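PDB 5TF3: putative membrane protein from Yersinia pestis CO92, which is of unknown function but belongs to the DUF1198 family and folds into a compact bundle of helices without strands. Local coordinates for residues A[5-13]-A[40-51]. Numbering follows the deposited sequence. Where two conformers were deposited one is given.
Sequences DTRKAIDTI and IRSTSNGSAEEV
Lys8 reaches over Ser44 to make the single hydrogen bond that joins the two segments: NZ donates to Ser44 O at 3.1 Å, in the carbonyl plane, with a C=O...N angle of 157°. With CG anti to the backbone N and every later torsion extended, the lysine chain lies alongside Ser44, its CD 3.9 Å from Ser44 CB. That carbonyl lies near the C-terminal end of helix 33-45, and the ammonium group probably offsets the negative end of the helix dipole.

Ser44 OG turns back into its own helix and donates to Ile40 O at 2.9 Å, which Ser44 N reaches from the other face of the carbonyl plane. Chi1 of 58° puts OG between its own backbone N and carbonyl carbon, where it reaches that oxygen. Asp5 CB and CG each pack against Ser44 OG at 3.4 Å, while Asp5 OD2 is hydrogen-bonded to Ser1 OG.

The apolar contacts follow the helix from Ile40 onward. Its CG2 presses on the backbone of Asp5, while CD1 meets Ala9 CB at 3.5 Å; consistent with the small alanine, Ala9 CA comes within 4.9 Å of Ser44 CA. One turn on, Ile13 CD1 meets Thr43 CG2 at 3.6 Å, the two side chains at about a right angle, and Thr43 OG1 bonds back to Phe39 O. Beyond the loop, Thr12 CG2 touches both methyls of Val51.

This is plain helix packing: segment 5-13 of helix 2-17 crosses segment 40-45 of helix 33-45 at 64° and meets Val51 in the first turn of helix 48-65, joining the N-terminal helix to both sides of that turn. Ile13 also packs on Ala54 and Val58 further along helix 48-65, while helix 22-29 supplies Leu28 against both Ile10 and Ile40.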
# COMPACT_ATOMS: atom_id res chain seq x y z
N ASP A 5 -7.41 9.58 15.64
CA ASP A 5 -7.56 8.68 14.49
C ASP A 5 -6.24 8.53 13.73
O ASP A 5 -5.96 7.45 13.19
CB ASP A 5 -8.64 9.18 13.52
CG ASP A 5 -10.04 9.11 14.10
OD1 ASP A 5 -10.25 8.38 15.09
OD2 ASP A 5 -10.93 9.79 13.55
N THR A 6 -5.44 9.60 13.64
CA THR A 6 -4.14 9.52 12.97
C THR A 6 -3.22 8.51 13.64
O THR A 6 -2.59 7.68 12.96
CB THR A 6 -3.47 10.90 12.93
OG1 THR A 6 -4.27 11.81 12.17
CG2 THR A 6 -2.09 10.81 12.28
N ARG A 7 -3.10 8.56 14.97
CA ARG A 7 -2.23 7.60 15.65
C ARG A 7 -2.80 6.19 15.55
O ARG A 7 -2.03 5.22 15.43
CB ARG A 7 -2.03 7.99 17.12
CG ARG A 7 -1.19 9.25 17.38
CD ARG A 7 0.17 9.27 16.65
NE ARG A 7 0.82 7.96 16.58
CZ ARG A 7 1.93 7.73 15.89
NH1 ARG A 7 2.45 6.51 15.86
NH2 ARG A 7 2.52 8.72 15.23
N LYS A 8 -4.12 6.03 15.60
CA LYS A 8 -4.70 4.70 15.49
C LYS A 8 -4.44 4.10 14.12
O LYS A 8 -4.06 2.93 14.01
CB LYS A 8 -6.20 4.73 15.77
CG LYS A 8 -6.87 3.36 15.63
CD LYS A 8 -8.35 3.40 15.99
CE LYS A 8 -8.96 2.00 15.97
NZ LYS A 8 -10.40 2.02 16.37
N ALA A 9 -4.62 4.90 13.06
CA ALA A 9 -4.36 4.40 11.71
C ALA A 9 -2.90 4.00 11.55
O ALA A 9 -2.60 2.94 10.97
CB ALA A 9 -4.74 5.47 10.68
N ILE A 10 -1.98 4.83 12.03
CA ILE A 10 -0.56 4.50 11.92
C ILE A 10 -0.26 3.24 12.70
O ILE A 10 0.37 2.30 12.19
CB ILE A 10 0.30 5.69 12.39
CG1 ILE A 10 0.16 6.85 11.41
CG2 ILE A 10 1.77 5.28 12.53
CD1 ILE A 10 0.64 8.16 11.99
N ASP A 11 -0.75 3.15 13.95
CA ASP A 11 -0.46 1.98 14.76
C ASP A 11 -1.05 0.71 14.15
O ASP A 11 -0.38 -0.33 14.09
CB ASP A 11 -0.97 2.19 16.18
CG ASP A 11 -0.19 3.28 16.92
OD1 ASP A 11 0.99 3.52 16.57
OD2 ASP A 11 -0.76 3.90 17.85
N THR A 12 -2.30 0.77 13.69
CA THR A 12 -2.96 -0.42 13.17
C THR A 12 -2.24 -0.96 11.93
O THR A 12 -2.00 -2.17 11.82
CB THR A 12 -4.42 -0.11 12.85
OG1 THR A 12 -5.06 0.42 14.02
CG2 THR A 12 -5.15 -1.36 12.43
N ILE A 13 -1.88 -0.08 11.00
CA ILE A 13 -1.20 -0.53 9.78
C ILE A 13 0.21 -1.01 10.09
O ILE A 13 0.66 -2.05 9.58
CB ILE A 13 -1.19 0.55 8.70
CG1 ILE A 13 -2.60 0.98 8.34
CG2 ILE A 13 -0.53 0.01 7.43
CD1 ILE A 13 -2.63 2.30 7.61
N ILE A 40 -7.17 8.33 6.82
CA ILE A 40 -7.11 8.11 8.27
C ILE A 40 -8.47 7.68 8.80
O ILE A 40 -8.57 6.76 9.62
CB ILE A 40 -6.61 9.38 8.98
CG1 ILE A 40 -5.12 9.60 8.72
CG2 ILE A 40 -6.97 9.35 10.44
CD1 ILE A 40 -4.31 8.37 8.75
N ARG A 41 -9.52 8.36 8.36
CA ARG A 41 -10.85 8.05 8.87
C ARG A 41 -11.29 6.66 8.44
O ARG A 41 -11.90 5.93 9.22
CB ARG A 41 -11.88 9.09 8.41
CG ARG A 41 -13.26 8.79 8.98
CD ARG A 41 -14.26 9.90 8.71
NE ARG A 41 -14.29 10.20 7.29
CZ ARG A 41 -13.98 11.38 6.77
NH1 ARG A 41 -13.64 12.40 7.56
NH2 ARG A 41 -14.02 11.53 5.45
N SER A 42 -10.98 6.26 7.20
CA SER A 42 -11.41 4.94 6.76
C SER A 42 -10.58 3.84 7.43
O SER A 42 -11.09 2.75 7.68
CB SER A 42 -11.35 4.83 5.23
OG SER A 42 -10.11 4.32 4.78
N THR A 43 -9.32 4.13 7.76
CA THR A 43 -8.48 3.10 8.36
C THR A 43 -8.71 2.96 9.86
O THR A 43 -8.57 1.86 10.40
CB THR A 43 -7.00 3.40 8.08
OG1 THR A 43 -6.80 3.51 6.66
CG2 THR A 43 -6.13 2.30 8.61
N SER A 44 -9.05 4.04 10.55
CA SER A 44 -9.26 3.92 11.99
C SER A 44 -10.66 3.42 12.32
O SER A 44 -10.87 2.83 13.39
CB SER A 44 -9.00 5.27 12.67
OG SER A 44 -9.83 6.28 12.14
N ASN A 45 -11.62 3.60 11.42
CA ASN A 45 -13.00 3.19 11.65
C ASN A 45 -13.38 1.93 10.89
O ASN A 45 -14.54 1.49 10.99
CB ASN A 45 -13.97 4.32 11.26
CG ASN A 45 -13.91 5.50 12.21
OD1 ASN A 45 -14.73 5.61 13.12
ND2 ASN A 45 -12.95 6.39 11.99
N GLY A 46 -12.45 1.35 10.13
CA GLY A 46 -12.78 0.25 9.25
C GLY A 46 -12.50 -1.10 9.88
O GLY A 46 -11.86 -1.23 10.93
N SER A 47 -13.02 -2.13 9.22
CA SER A 47 -12.80 -3.50 9.66
C SER A 47 -11.35 -3.88 9.43
O SER A 47 -10.55 -3.13 8.87
CB SER A 47 -13.72 -4.45 8.90
OG SER A 47 -13.28 -4.58 7.56
N ALA A 48 -10.99 -5.09 9.88
CA ALA A 48 -9.68 -5.61 9.55
C ALA A 48 -9.47 -5.67 8.04
O ALA A 48 -8.34 -5.52 7.57
CB ALA A 48 -9.49 -6.99 10.18
N GLU A 49 -10.54 -5.86 7.27
CA GLU A 49 -10.41 -5.88 5.82
C GLU A 49 -10.02 -4.52 5.25
O GLU A 49 -9.30 -4.45 4.25
CB GLU A 49 -11.71 -6.36 5.17
CG GLU A 49 -11.94 -7.86 5.29
CD GLU A 49 -13.34 -8.29 4.85
OE1 GLU A 49 -14.24 -7.42 4.79
OE2 GLU A 49 -13.54 -9.49 4.57
N GLU A 50 -10.48 -3.43 5.87
CA GLU A 50 -10.11 -2.10 5.38
C GLU A 50 -8.66 -1.78 5.69
O GLU A 50 -8.02 -1.03 4.95
CB GLU A 50 -11.04 -1.04 5.99
CG GLU A 50 -10.90 0.34 5.36
CD GLU A 50 -11.47 0.41 3.95
OE1 GLU A 50 -12.22 -0.50 3.56
OE2 GLU A 50 -11.17 1.39 3.23
N VAL A 51 -8.13 -2.33 6.79
CA VAL A 51 -6.72 -2.17 7.10
C VAL A 51 -5.86 -2.94 6.10
O VAL A 51 -4.78 -2.48 5.70
CB VAL A 51 -6.46 -2.62 8.55
CG1 VAL A 51 -4.98 -2.53 8.89
CG2 VAL A 51 -7.30 -1.78 9.51